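Beta-methylmalyl-CoA dehydratase (PDB 4E3E) catalyses the reversible dehydration of beta-methylmalyl-CoA to mesaconyl-CoA, a step of the glyoxylate assimilation cycle used in carbon dioxide fixation. Local coordinates at residues Ala61-Leu66 with Val99-Thr104; Asn9-Phe14 with Leu114-Asp119; Ile213-His218 with Gly244-Tyr249; Leu296-Ile301 with Gly308-Arg313; Ser42-Thr47 with Leu260-Leu265. All blocks are in the same frame, centred on the assembly; numbering follows the deposited sequence.

Interaction 1: Ala61-Leu66 with Val99-Thr104; sequences APIDSL and VYPGDT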
# COMPACT_ATOMS: atom_id res chain seq x y z
N ALA A 61 -20.25 3.29 0.12
CA ALA A 61 -19.36 4.42 0.15
C ALA A 61 -18.83 4.62 -1.25
O ALA A 61 -18.39 3.70 -1.86
CB ALA A 61 -18.22 4.16 1.10
N PRO A 62 -18.87 5.84 -1.73
CA PRO A 62 -18.36 6.15 -3.06
C PRO A 62 -16.83 6.31 -3.05
O PRO A 62 -16.26 6.57 -2.00
CB PRO A 62 -18.99 7.50 -3.36
CG PRO A 62 -19.11 8.15 -2.01
CD PRO A 62 -19.45 7.02 -1.06
N ILE A 63 -16.20 6.17 -4.22
CA ILE A 63 -14.80 6.50 -4.41
C ILE A 63 -14.57 8.00 -4.16
O ILE A 63 -15.36 8.83 -4.62
CB ILE A 63 -14.35 6.12 -5.87
CG1 ILE A 63 -14.63 4.64 -6.19
CG2 ILE A 63 -12.87 6.43 -6.11
CD1 ILE A 63 -14.05 3.65 -5.19
N ASP A 64 -13.50 8.37 -3.45
CA ASP A 64 -13.15 9.75 -3.26
C ASP A 64 -13.05 10.47 -4.62
O ASP A 64 -12.39 9.99 -5.55
CB ASP A 64 -11.77 9.83 -2.57
CG ASP A 64 -11.45 11.22 -2.04
OD1 ASP A 64 -11.30 11.37 -0.81
OD2 ASP A 64 -11.33 12.18 -2.86
N SER A 65 -13.68 11.65 -4.71
CA SER A 65 -13.68 12.46 -5.94
C SER A 65 -12.26 12.71 -6.45
O SER A 65 -12.03 12.71 -7.65
CB SER A 65 -14.36 13.81 -5.72
OG SER A 65 -15.77 13.67 -5.81
N LEU A 66 -11.32 12.93 -5.53
CA LEU A 66 -9.95 13.17 -5.97
C LEU A 66 -9.23 11.90 -6.45
O LEU A 66 -8.36 11.98 -7.33
CB LEU A 66 -9.14 13.86 -4.88
CG LEU A 66 -9.59 15.27 -4.56
CD1 LEU A 66 -8.62 15.81 -3.52
CD2 LEU A 66 -9.58 16.14 -5.81
N VAL A 99 -18.95 7.38 -8.57
CA VAL A 99 -18.11 6.21 -8.84
C VAL A 99 -18.09 5.31 -7.60
O VAL A 99 -17.86 5.80 -6.49
CB VAL A 99 -16.67 6.66 -9.20
CG1 VAL A 99 -15.79 5.47 -9.55
CG2 VAL A 99 -16.71 7.64 -10.38
N TYR A 100 -18.34 4.02 -7.79
CA TYR A 100 -18.32 3.02 -6.73
C TYR A 100 -17.23 1.98 -7.00
O TYR A 100 -16.85 1.79 -8.17
CB TYR A 100 -19.68 2.32 -6.66
CG TYR A 100 -20.84 3.19 -6.21
CD1 TYR A 100 -20.91 3.67 -4.90
CD2 TYR A 100 -21.87 3.52 -7.09
CE1 TYR A 100 -21.97 4.46 -4.48
CE2 TYR A 100 -22.95 4.31 -6.68
CZ TYR A 100 -22.99 4.77 -5.37
OH TYR A 100 -24.03 5.55 -4.95
N PRO A 101 -16.74 1.28 -5.95
CA PRO A 101 -15.86 0.12 -6.19
C PRO A 101 -16.49 -0.82 -7.20
O PRO A 101 -17.71 -1.09 -7.11
CB PRO A 101 -15.82 -0.58 -4.81
CG PRO A 101 -16.05 0.53 -3.82
CD PRO A 101 -16.98 1.51 -4.50
N GLY A 102 -15.69 -1.30 -8.15
CA GLY A 102 -16.20 -2.19 -9.20
C GLY A 102 -16.46 -1.48 -10.52
O GLY A 102 -16.58 -2.13 -11.56
N ASP A 103 -16.55 -0.15 -10.49
CA ASP A 103 -16.74 0.65 -11.71
C ASP A 103 -15.45 0.73 -12.49
O ASP A 103 -14.36 0.68 -11.90
CB ASP A 103 -17.24 2.06 -11.39
CG ASP A 103 -18.70 2.09 -10.93
OD1 ASP A 103 -19.39 1.05 -11.06
OD2 ASP A 103 -19.15 3.15 -10.44
N THR A 104 -15.57 0.88 -13.81
CA THR A 104 -14.41 1.00 -14.68
C THR A 104 -14.41 2.32 -15.46
O THR A 104 -15.38 2.65 -16.15
CB THR A 104 -14.35 -0.19 -15.65
OG1 THR A 104 -14.36 -1.40 -14.88
CG2 THR A 104 -13.09 -0.14 -16.54
O HOH W 1 -17.47 9.29 -6.65

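Interaction 2: Asn9-Phe14 with Leu114-Asp119; sequences NFFEDF and LRQNKD. With SO4 (sulfate ion), chain C.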
# COMPACT_ATOMS: atom_id res chain seq x y z
N ASN A 9 3.30 12.69 -27.31
CA ASN A 9 3.22 13.78 -28.26
C ASN A 9 4.11 14.92 -27.83
O ASN A 9 4.23 15.19 -26.63
CB ASN A 9 1.79 14.28 -28.36
CG ASN A 9 0.88 13.30 -29.05
OD1 ASN A 9 1.03 13.04 -30.24
ND2 ASN A 9 -0.07 12.74 -28.31
N PHE A 10 4.76 15.57 -28.79
CA PHE A 10 5.43 16.84 -28.55
C PHE A 10 4.51 17.94 -29.06
O PHE A 10 3.50 17.64 -29.70
CB PHE A 10 6.80 16.88 -29.24
CG PHE A 10 7.83 16.04 -28.55
CD1 PHE A 10 7.90 14.66 -28.77
CD2 PHE A 10 8.74 16.63 -27.67
CE1 PHE A 10 8.85 13.89 -28.13
CE2 PHE A 10 9.70 15.85 -27.03
CZ PHE A 10 9.75 14.49 -27.25
N PHE A 11 4.83 19.21 -28.78
CA PHE A 11 3.89 20.29 -29.09
C PHE A 11 3.40 20.31 -30.54
O PHE A 11 2.19 20.40 -30.78
CB PHE A 11 4.43 21.68 -28.69
CG PHE A 11 3.49 22.81 -29.03
CD1 PHE A 11 2.29 22.98 -28.33
CD2 PHE A 11 3.79 23.69 -30.07
CE1 PHE A 11 1.42 24.02 -28.64
CE2 PHE A 11 2.92 24.73 -30.39
CZ PHE A 11 1.73 24.89 -29.67
N GLU A 12 4.34 20.18 -31.48
CA GLU A 12 4.02 20.25 -32.92
C GLU A 12 3.18 19.06 -33.40
O GLU A 12 2.62 19.08 -34.50
CB GLU A 12 5.29 20.41 -33.77
CG GLU A 12 6.28 19.25 -33.72
CD GLU A 12 7.37 19.42 -32.67
OE1 GLU A 12 7.05 19.62 -31.47
OE2 GLU A 12 8.56 19.33 -33.04
N ASP A 13 3.10 18.03 -32.56
CA ASP A 13 2.34 16.82 -32.89
C ASP A 13 0.84 16.99 -32.71
O ASP A 13 0.07 16.21 -33.27
CB ASP A 13 2.85 15.63 -32.07
CG ASP A 13 4.30 15.31 -32.34
OD1 ASP A 13 4.77 15.51 -33.49
OD2 ASP A 13 4.99 14.86 -31.40
N PHE A 14 0.43 17.99 -31.93
CA PHE A 14 -0.98 18.19 -31.63
C PHE A 14 -1.73 18.89 -32.76
O PHE A 14 -1.19 19.77 -33.43
CB PHE A 14 -1.15 18.97 -30.32
CG PHE A 14 -0.75 18.19 -29.09
CD1 PHE A 14 -1.54 17.13 -28.64
CD2 PHE A 14 0.41 18.53 -28.38
CE1 PHE A 14 -1.17 16.41 -27.50
CE2 PHE A 14 0.77 17.81 -27.25
CZ PHE A 14 -0.01 16.75 -26.80
N LEU A 114 -4.29 25.66 -28.85
CA LEU A 114 -2.85 25.60 -29.07
C LEU A 114 -2.28 27.02 -29.13
O LEU A 114 -2.87 27.90 -29.74
CB LEU A 114 -2.52 24.89 -30.38
CG LEU A 114 -2.79 23.39 -30.55
CD1 LEU A 114 -2.54 22.95 -32.00
CD2 LEU A 114 -1.94 22.58 -29.58
N ARG A 115 -1.13 27.22 -28.49
CA ARG A 115 -0.38 28.46 -28.62
C ARG A 115 1.11 28.23 -28.41
O ARG A 115 1.56 27.97 -27.28
CB ARG A 115 -0.88 29.57 -27.67
CG ARG A 115 -0.15 30.90 -27.89
CD ARG A 115 -0.50 31.97 -26.86
NE ARG A 115 0.02 31.67 -25.52
CZ ARG A 115 1.17 32.12 -25.02
NH1 ARG A 115 1.98 32.88 -25.76
NH2 ARG A 115 1.53 31.79 -23.79
N GLN A 116 1.88 28.34 -29.49
CA GLN A 116 3.33 28.23 -29.41
C GLN A 116 3.84 29.38 -28.56
O GLN A 116 3.38 30.51 -28.70
CB GLN A 116 3.97 28.27 -30.80
CG GLN A 116 5.49 28.26 -30.74
CD GLN A 116 6.12 27.94 -32.07
OE1 GLN A 116 5.99 26.83 -32.59
NE2 GLN A 116 6.81 28.92 -32.65
N ASN A 117 4.78 29.09 -27.66
CA ASN A 117 5.38 30.13 -26.84
C ASN A 117 6.29 31.05 -27.64
O ASN A 117 6.77 30.69 -28.72
CB ASN A 117 6.09 29.53 -25.61
CG ASN A 117 5.12 29.15 -24.52
OD1 ASN A 117 4.34 29.98 -24.04
ND2 ASN A 117 5.15 27.87 -24.12
N LYS A 118 6.50 32.26 -27.11
CA LYS A 118 7.26 33.29 -27.81
C LYS A 118 8.71 32.90 -28.12
O LYS A 118 9.24 33.28 -29.16
CB LYS A 118 7.18 34.63 -27.08
CG LYS A 118 5.92 35.40 -27.43
CD LYS A 118 5.45 36.26 -26.28
CE LYS A 118 3.97 36.56 -26.42
NZ LYS A 118 3.49 37.18 -25.16
N ASP A 119 9.35 32.14 -27.22
CA ASP A 119 10.72 31.68 -27.47
C ASP A 119 10.81 30.56 -28.53
O ASP A 119 11.90 30.16 -28.93
CB ASP A 119 11.43 31.28 -26.16
CG ASP A 119 10.83 30.03 -25.50
OD1 ASP A 119 9.91 29.40 -26.07
OD2 ASP A 119 11.30 29.68 -24.40
S SO4 C . 4.74 33.83 -23.30
O1 SO4 C . 6.21 33.94 -23.12
O2 SO4 C . 4.13 35.17 -23.40
O3 SO4 C . 4.48 33.07 -24.54
O4 SO4 C . 4.16 33.14 -22.12

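Interaction 3: Ile213-His218 with Gly244-Tyr249; sequences IEEAEH and GRRIVY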
# COMPACT_ATOMS: atom_id res chain seq x y z
N ILE A 213 6.37 14.54 3.15
CA ILE A 213 6.32 13.66 1.97
C ILE A 213 7.54 12.75 1.92
O ILE A 213 8.67 13.21 2.02
CB ILE A 213 6.23 14.50 0.67
CG1 ILE A 213 4.97 15.37 0.70
CG2 ILE A 213 6.27 13.62 -0.58
CD1 ILE A 213 4.83 16.30 -0.48
N GLU A 214 7.29 11.45 1.76
CA GLU A 214 8.38 10.47 1.54
C GLU A 214 8.43 10.10 0.05
O GLU A 214 7.42 10.17 -0.64
CB GLU A 214 8.17 9.22 2.42
CG GLU A 214 8.30 9.47 3.92
CD GLU A 214 9.68 10.03 4.30
OE1 GLU A 214 10.71 9.48 3.84
OE2 GLU A 214 9.76 11.02 5.06
N GLU A 215 9.61 9.72 -0.46
CA GLU A 215 9.72 9.29 -1.87
C GLU A 215 8.78 8.13 -2.21
O GLU A 215 8.07 8.18 -3.23
CB GLU A 215 11.15 8.92 -2.24
CG GLU A 215 12.16 10.06 -2.17
CD GLU A 215 12.06 11.05 -3.34
OE1 GLU A 215 11.14 10.95 -4.20
OE2 GLU A 215 12.91 11.93 -3.38
N ALA A 216 8.78 7.10 -1.35
CA ALA A 216 8.00 5.89 -1.60
C ALA A 216 6.53 6.25 -1.63
O ALA A 216 5.74 5.63 -2.34
CB ALA A 216 8.25 4.84 -0.52
N GLU A 217 6.18 7.27 -0.84
CA GLU A 217 4.79 7.67 -0.70
C GLU A 217 4.22 8.30 -1.98
O GLU A 217 3.18 7.85 -2.48
CB GLU A 217 4.61 8.58 0.51
CG GLU A 217 3.35 9.44 0.56
CD GLU A 217 3.59 10.71 1.38
OE1 GLU A 217 4.46 10.69 2.30
OE2 GLU A 217 2.94 11.75 1.11
N HIS A 218 4.89 9.31 -2.53
CA HIS A 218 4.36 9.92 -3.77
C HIS A 218 4.49 9.02 -4.98
O HIS A 218 3.56 8.95 -5.82
CB HIS A 218 4.91 11.32 -3.98
CG HIS A 218 6.31 11.33 -4.47
ND1 HIS A 218 6.62 11.11 -5.76
CD2 HIS A 218 7.51 11.55 -3.80
CE1 HIS A 218 7.95 11.18 -5.90
NE2 HIS A 218 8.49 11.43 -4.70
N GLY A 244 17.58 18.68 -8.82
CA GLY A 244 18.45 17.58 -8.40
C GLY A 244 17.72 16.51 -7.62
O GLY A 244 18.36 15.78 -6.85
N ARG A 245 16.40 16.40 -7.82
CA ARG A 245 15.60 15.43 -7.11
C ARG A 245 14.29 15.26 -7.84
O ARG A 245 13.88 16.13 -8.61
CB ARG A 245 15.38 15.85 -5.64
CG ARG A 245 14.86 17.26 -5.45
CD ARG A 245 15.61 18.02 -4.37
NE ARG A 245 15.19 19.41 -4.36
CZ ARG A 245 14.62 20.04 -3.33
NH1 ARG A 245 14.44 19.41 -2.18
NH2 ARG A 245 14.25 21.31 -3.46
N ARG A 246 13.64 14.13 -7.61
CA ARG A 246 12.33 13.84 -8.21
C ARG A 246 11.30 14.86 -7.74
O ARG A 246 11.41 15.38 -6.63
CB ARG A 246 11.89 12.43 -7.85
CG ARG A 246 12.73 11.34 -8.51
CD ARG A 246 12.60 10.01 -7.78
NE ARG A 246 13.46 9.96 -6.59
CZ ARG A 246 13.57 8.93 -5.76
NH1 ARG A 246 14.39 9.02 -4.72
NH2 ARG A 246 12.86 7.80 -5.94
N ILE A 247 10.33 15.14 -8.60
CA ILE A 247 9.29 16.13 -8.33
C ILE A 247 8.01 15.40 -8.00
O ILE A 247 7.64 14.43 -8.68
CB ILE A 247 9.07 17.08 -9.54
CG1 ILE A 247 10.38 17.81 -9.87
CG2 ILE A 247 8.00 18.11 -9.21
CD1 ILE A 247 10.39 18.50 -11.22
N VAL A 248 7.37 15.84 -6.92
CA VAL A 248 6.12 15.23 -6.48
C VAL A 248 4.99 15.64 -7.42
O VAL A 248 4.82 16.82 -7.74
CB VAL A 248 5.77 15.62 -5.02
CG1 VAL A 248 4.38 15.09 -4.62
CG2 VAL A 248 6.83 15.11 -4.07
N TYR A 249 4.23 14.64 -7.86
CA TYR A 249 3.02 14.88 -8.61
C TYR A 249 2.17 15.96 -7.92
O TYR A 249 1.78 15.82 -6.75
CB TYR A 249 2.22 13.55 -8.68
CG TYR A 249 0.82 13.66 -9.22
CD1 TYR A 249 0.53 14.42 -10.37
CD2 TYR A 249 -0.25 12.96 -8.60
CE1 TYR A 249 -0.78 14.50 -10.87
CE2 TYR A 249 -1.54 13.05 -9.10
CZ TYR A 249 -1.80 13.82 -10.22
OH TYR A 249 -3.11 13.90 -10.71
O HOH W 2 11.65 14.30 -4.08
O HOH W 3 14.58 12.53 -5.33
O HOH W 4 4.89 11.90 -7.79

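Interaction 4: Leu296-Ile301 with Gly308-Arg313; sequences LAKMAI and GALRVR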
# COMPACT_ATOMS: atom_id res chain seq x y z
N LEU A 296 -14.46 31.38 -0.20
CA LEU A 296 -14.61 32.40 -1.26
C LEU A 296 -16.06 32.82 -1.45
O LEU A 296 -16.35 33.99 -1.71
CB LEU A 296 -14.06 31.89 -2.59
CG LEU A 296 -12.57 31.57 -2.61
CD1 LEU A 296 -12.17 31.01 -3.97
CD2 LEU A 296 -11.75 32.80 -2.23
N ALA A 297 -16.97 31.86 -1.30
CA ALA A 297 -18.38 32.09 -1.60
C ALA A 297 -19.23 31.00 -1.00
O ALA A 297 -18.75 29.87 -0.77
CB ALA A 297 -18.61 32.16 -3.10
N LYS A 298 -20.49 31.34 -0.78
CA LYS A 298 -21.49 30.39 -0.32
C LYS A 298 -22.68 30.49 -1.26
O LYS A 298 -23.17 31.60 -1.54
CB LYS A 298 -21.90 30.72 1.12
CG LYS A 298 -23.02 29.85 1.67
CD LYS A 298 -23.53 30.32 3.04
CE LYS A 298 -22.49 30.17 4.14
NZ LYS A 298 -23.02 30.59 5.46
N MSE A 299 -23.16 29.35 -1.75
CA MSE A 299 -24.20 29.36 -2.78
C MSE A 299 -25.25 28.34 -2.44
O MSE A 299 -24.91 27.23 -1.99
CB MSE A 299 -23.56 29.09 -4.17
CG MSE A 299 -22.08 29.54 -4.24
SE MSE A 299 -21.09 28.87 -5.81
CE MSE A 299 -20.02 30.45 -6.35
N ALA A 300 -26.52 28.70 -2.62
CA ALA A 300 -27.62 27.75 -2.51
C ALA A 300 -27.61 26.80 -3.71
O ALA A 300 -27.18 27.19 -4.81
CB ALA A 300 -28.96 28.48 -2.46
N ILE A 301 -28.09 25.58 -3.51
CA ILE A 301 -28.22 24.63 -4.59
C ILE A 301 -29.66 24.73 -5.05
O ILE A 301 -30.58 24.57 -4.22
CB ILE A 301 -27.90 23.17 -4.16
CG1 ILE A 301 -26.44 23.04 -3.66
CG2 ILE A 301 -28.16 22.20 -5.30
CD1 ILE A 301 -25.41 23.00 -4.77
N GLY A 308 -25.90 22.58 0.73
CA GLY A 308 -25.48 23.81 0.08
C GLY A 308 -24.07 23.66 -0.46
O GLY A 308 -23.38 22.68 -0.17
N ALA A 309 -23.65 24.64 -1.27
CA ALA A 309 -22.30 24.64 -1.80
C ALA A 309 -21.45 25.72 -1.16
O ALA A 309 -21.94 26.80 -0.81
CB ALA A 309 -22.33 24.83 -3.31
N LEU A 310 -20.17 25.43 -1.02
CA LEU A 310 -19.18 26.44 -0.66
C LEU A 310 -18.09 26.42 -1.70
O LEU A 310 -17.60 25.35 -2.10
CB LEU A 310 -18.57 26.17 0.71
CG LEU A 310 -19.46 26.17 1.95
CD1 LEU A 310 -18.69 25.61 3.15
CD2 LEU A 310 -20.01 27.56 2.27
N ARG A 311 -17.71 27.60 -2.17
CA ARG A 311 -16.56 27.73 -3.03
C ARG A 311 -15.39 27.99 -2.10
O ARG A 311 -15.41 28.93 -1.31
CB ARG A 311 -16.72 28.85 -4.05
CG ARG A 311 -15.55 28.93 -5.04
CD ARG A 311 -15.72 30.03 -6.08
NE ARG A 311 -14.66 29.99 -7.09
CZ ARG A 311 -14.67 30.68 -8.23
NH1 ARG A 311 -15.69 31.47 -8.54
NH2 ARG A 311 -13.65 30.57 -9.08
N VAL A 312 -14.38 27.12 -2.18
CA VAL A 312 -13.27 27.13 -1.24
C VAL A 312 -11.96 27.30 -2.00
O VAL A 312 -11.78 26.69 -3.07
CB VAL A 312 -13.22 25.81 -0.43
CG1 VAL A 312 -12.05 25.78 0.57
CG2 VAL A 312 -14.55 25.56 0.28
N ARG A 313 -11.08 28.14 -1.47
CA ARG A 313 -9.68 28.13 -1.87
C ARG A 313 -8.88 27.45 -0.77
O ARG A 313 -8.88 27.91 0.37
CB ARG A 313 -9.14 29.55 -2.08
CG ARG A 313 -7.68 29.56 -2.57
CD ARG A 313 -7.03 30.96 -2.61
NE ARG A 313 -7.88 31.96 -3.28
CZ ARG A 313 -8.14 31.99 -4.59
NH1 ARG A 313 -7.61 31.09 -5.43
NH2 ARG A 313 -8.94 32.94 -5.07

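Interaction 5: Ser42-Thr47 with Leu260-Leu265; sequences SRFALT and LSFNGL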
# COMPACT_ATOMS: atom_id res chain seq x y z
N SER A 42 -7.24 10.53 4.64
CA SER A 42 -8.47 11.31 4.62
C SER A 42 -9.50 10.72 5.60
O SER A 42 -9.75 9.51 5.62
CB SER A 42 -9.05 11.39 3.20
OG SER A 42 -10.43 11.70 3.26
N ARG A 43 -10.07 11.59 6.43
CA ARG A 43 -11.05 11.14 7.43
C ARG A 43 -12.50 11.47 7.09
O ARG A 43 -13.38 11.25 7.92
CB ARG A 43 -10.70 11.68 8.82
CG ARG A 43 -9.50 11.01 9.45
CD ARG A 43 -9.42 11.38 10.91
NE ARG A 43 -8.82 12.70 11.06
CZ ARG A 43 -9.15 13.58 12.01
NH1 ARG A 43 -10.08 13.28 12.90
NH2 ARG A 43 -8.54 14.76 12.05
N PHE A 44 -12.77 11.99 5.88
CA PHE A 44 -14.14 12.34 5.50
C PHE A 44 -15.05 11.14 5.59
O PHE A 44 -14.74 10.07 5.06
CB PHE A 44 -14.19 13.00 4.12
CG PHE A 44 -13.60 14.38 4.12
CD1 PHE A 44 -14.36 15.47 4.55
CD2 PHE A 44 -12.25 14.58 3.80
CE1 PHE A 44 -13.81 16.75 4.61
CE2 PHE A 44 -11.69 15.86 3.85
CZ PHE A 44 -12.47 16.94 4.26
N ALA A 45 -16.16 11.30 6.29
CA ALA A 45 -16.99 10.15 6.68
C ALA A 45 -17.64 9.44 5.51
O ALA A 45 -17.83 8.21 5.53
CB ALA A 45 -18.02 10.53 7.74
N LEU A 46 -17.98 10.22 4.48
CA LEU A 46 -18.64 9.69 3.28
C LEU A 46 -17.84 8.54 2.62
O LEU A 46 -18.41 7.54 2.23
CB LEU A 46 -18.89 10.82 2.25
CG LEU A 46 -19.69 10.42 1.00
CD1 LEU A 46 -21.06 9.89 1.41
CD2 LEU A 46 -19.81 11.57 0.01
N THR A 47 -16.51 8.70 2.53
CA THR A 47 -15.71 7.70 1.84
C THR A 47 -15.27 6.54 2.76
O THR A 47 -14.95 5.46 2.28
CB THR A 47 -14.49 8.32 1.17
OG1 THR A 47 -13.82 9.13 2.13
CG2 THR A 47 -14.91 9.22 -0.04
N LEU A 260 -5.85 17.26 4.93
CA LEU A 260 -5.61 18.21 6.01
C LEU A 260 -6.80 19.13 6.29
O LEU A 260 -7.07 19.49 7.45
CB LEU A 260 -4.41 19.08 5.66
CG LEU A 260 -3.04 18.43 5.56
CD1 LEU A 260 -2.04 19.42 4.99
CD2 LEU A 260 -2.58 17.88 6.90
N SER A 261 -7.52 19.52 5.23
CA SER A 261 -8.69 20.38 5.36
C SER A 261 -9.80 19.77 6.25
O SER A 261 -10.66 20.52 6.74
CB SER A 261 -9.27 20.76 3.99
OG SER A 261 -10.17 19.77 3.51
N PHE A 262 -9.77 18.45 6.46
CA PHE A 262 -10.72 17.79 7.40
C PHE A 262 -10.75 18.51 8.75
O PHE A 262 -11.80 18.62 9.38
CB PHE A 262 -10.41 16.31 7.63
CG PHE A 262 -11.44 15.60 8.52
CD1 PHE A 262 -12.62 15.09 7.98
CD2 PHE A 262 -11.24 15.48 9.89
CE1 PHE A 262 -13.56 14.46 8.78
CE2 PHE A 262 -12.17 14.86 10.71
CZ PHE A 262 -13.34 14.34 10.15
N ASN A 263 -9.58 18.99 9.19
CA ASN A 263 -9.50 19.80 10.39
C ASN A 263 -10.01 21.19 10.06
O ASN A 263 -9.23 22.09 9.72
CB ASN A 263 -8.06 19.86 10.93
CG ASN A 263 -7.99 20.49 12.30
OD1 ASN A 263 -9.00 20.60 12.99
ND2 ASN A 263 -6.79 20.92 12.72
N GLY A 264 -11.34 21.37 10.11
CA GLY A 264 -11.94 22.69 9.90
C GLY A 264 -13.01 22.70 8.83
O GLY A 264 -13.83 23.64 8.77
N LEU A 265 -13.00 21.68 7.97
CA LEU A 265 -14.03 21.52 6.94
C LEU A 265 -14.60 20.09 6.91
O LEU A 265 -14.92 19.58 5.85
CB LEU A 265 -13.46 21.91 5.56
CG LEU A 265 -13.26 23.41 5.33
CD1 LEU A 265 -12.31 23.68 4.18
CD2 LEU A 265 -14.61 24.12 5.12

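Interaction 1: Ala61-Leu66 with Val99-Thr104
I63 lays its side chain over V99 and P101, successive atoms of its longer branch meeting different partners. CG1 rests on V99 CG1 at 3.7 Å, and beyond it CD1 meets P101 CD, also at 3.7 Å. CG1 lies opposite the carbonyl carbon (chi1 -56°), which aims the longer branch across the neighbouring loop. The backbone joins in: I63 N donates to V99 O at 2.8 Å, and a water accepts from V99 N while donating to I63 O, so both residues are tied twice. With an alanine here, the CG1 and CD1 contacts go, which would probably open a gap against V99 and P101. Beside this pair, A61 O lies at the edge of the Y100 ring, 3.9 Å from Y100 CD1. P62, I63, D64 and S65 belong to a probable substrate-binding site, inferred by similarity. D64 caps helix 65-80, V68 of that helix touches I63 and V99, V33 of helix 30-40 packs on I63, and the 99-104 loop leads into strand 104-116.

Interaction 2: Asn9-Phe14 with Leu114-Asp119
In this hot-dog-family hydratase the end of strand 104-116 packs against a short 3-10 turn, residues 11-13, that precedes strand 19-27. The example shows how an aromatic side chain can fasten a loop to a strand without any hydrogen bond between the two segments. F11 carries most of the contact. With CG anti to the backbone N (chi1 178°), its ring reaches along the strand and touches three consecutive residues: CE1 meets L114 CD2 at 3.8 Å, CZ lies 3.6 Å from R115 C, and CE2 lies 3.7 Å from Q116 CB. The same L114 methyl, CD2, also touches F14 CB at 3.8 Å, so one leucine branch serves both phenylalanines. V125 of strand 122-132 adds to the packing on F14 and L114. The 3-10 turn is stapled by D13, whose OD2 accepts from F10 N at 2.7 Å and also forms a salt bridge with R151. Past the apolar patch the chemistry changes, for R115 and K118 gather round a sulfate ion, probably from the crystallisation liquor. R115 approaches it with the edge of its guanidinium, NH1 donating to sulfate O3 at 2.8 Å, while K118 NZ donates to sulfate O2 at 2.7 Å.

Interaction 3: Ile213-His218 with Gly244-Tyr249
E215, in the first turn of helix 215-224 of this hot-dog-clan hydratase, runs from CB to a carboxylate stacked on R246, in the loop that leads to helix 250-265: a salt bridge made face to face between two flat groups. E215 CB stands 4.1 Å from R246 NH1, and CG closes to 3.5 Å from the same nitrogen. The chain bends at chi2 (-76°), laying the carboxylate over the guanidinium with their planes 16° apart. OE1 sits over the centre of that group, 3.5 Å from R246 NE, an attraction of charges alone. OE1 instead accepts from H218 NE2 at 2.7 Å, whereas OE2 takes two waters that continue to the R246 backbone, one also reaching NE. A glutamine in place of E215 would probably leave R246 without the charge stacked on its face, although E214 of the second subunit also pairs with that arginine. The contact thus forms part of a subunit interface. H218 is sandwiched: E215 O lies over one face of its ring and V248 CG2 over the other, a CH-pi contact with the methyl 3.9 Å from the ring centroid. V248 CG2 also meets I213 CG2 tip to tip, at 3.8 Å.

Interaction 4: Leu296-Ile301 with Gly308-Arg313
R311 O is gripped by two successive amides, L296 N at 2.9 Å and A297 N at 3.3 Å, both weak bonds. Two residues facing one across the ladder make a classic beta bulge. Beyond it the pairing becomes regular: R311 N donates to A297 O at 2.9 Å, and selenomethionine M299 and A309 exchange two bonds, the one from M299 N to A309 O nearly straight at 175°. A309 O also accepts from the W196 indole. Side chains fill in on both faces. A297 CB meets R311 CB on one, while on the other K298 CG lies alongside L310 CD2, 3.8 Å away and pointing the same way. At the bulged end, L296 CD1 lies over one face of the R313 guanidinium, and that arginine is bridged to D341. R311 runs extended to NE, which carries its guanidinium out to salt bridges with D343 and D167. These segments belong to a beta hairpin of strands 288-300 and 307-318, an antiparallel pair within the long sheet of this hot-dog-clan protein.

Interaction 5: Ser42-Thr47 with Leu260-Leu265
A first torsion of -176° in F262 sets CG across from the amide nitrogen and carries the ring off helix 250-265 toward the turn before helix 45-48, while F44, its CG opposite the carbonyl carbon, brings its ring up beside it. The result is a T-shaped pair: the edge of F262 points at the face of F44, planes 83° apart and centroids separated by 5.2 Å, with F262 CD1 over the centre of the F44 ring. R43 takes a face of F262. Its CB stands squarely above the centroid at 3.7 Å, a CH-pi contact, and a bend farther along the chain brings one guanidinium face over the F262 CE2 edge, R43 NH1 3.4 Å from F262 CE2. The two flat groups are inclined by 55°, so this is no parallel stack. Around the F44 ring, L265 O and S261 OG lie at the edge, with L265 O 3.3 Å from F44 CE1; R258 adds a cation-pi contact, and S261 OG is bonded to R258 O. The third subunit also comes close, T228 of that chain packing on R43 and its Q226 bonding to S42 O. No hydrogen bond joins the two segments. The contact therefore depends on the fit of aromatic faces and edges, with polar oxygens at the ring edge probably favoured by the slightly positive ring hydrogens.

The five contacts show chemistry varying with place. Interactions 2, 3 and 5 are buried, 1 and 4 only partly so. Interaction 4 is a backbone ladder inside the sheet, and V312 on it touches L265 of interaction 5, where aromatic rings carry the packing. Interaction 5 also abuts interaction 1, L46 and T47 packing on A61, P62 and D64, so the loop at the probable substrate site adjoins the aromatic cluster. Interactions 2 and 4 reach the same sheet far apart, their centres about 37 Å distant, one through an apolar ring and the other through hydrogen bonds. Interaction 3 relies on charge and water, with a salt bridge to the second subunit, and like interaction 5 also meets the third.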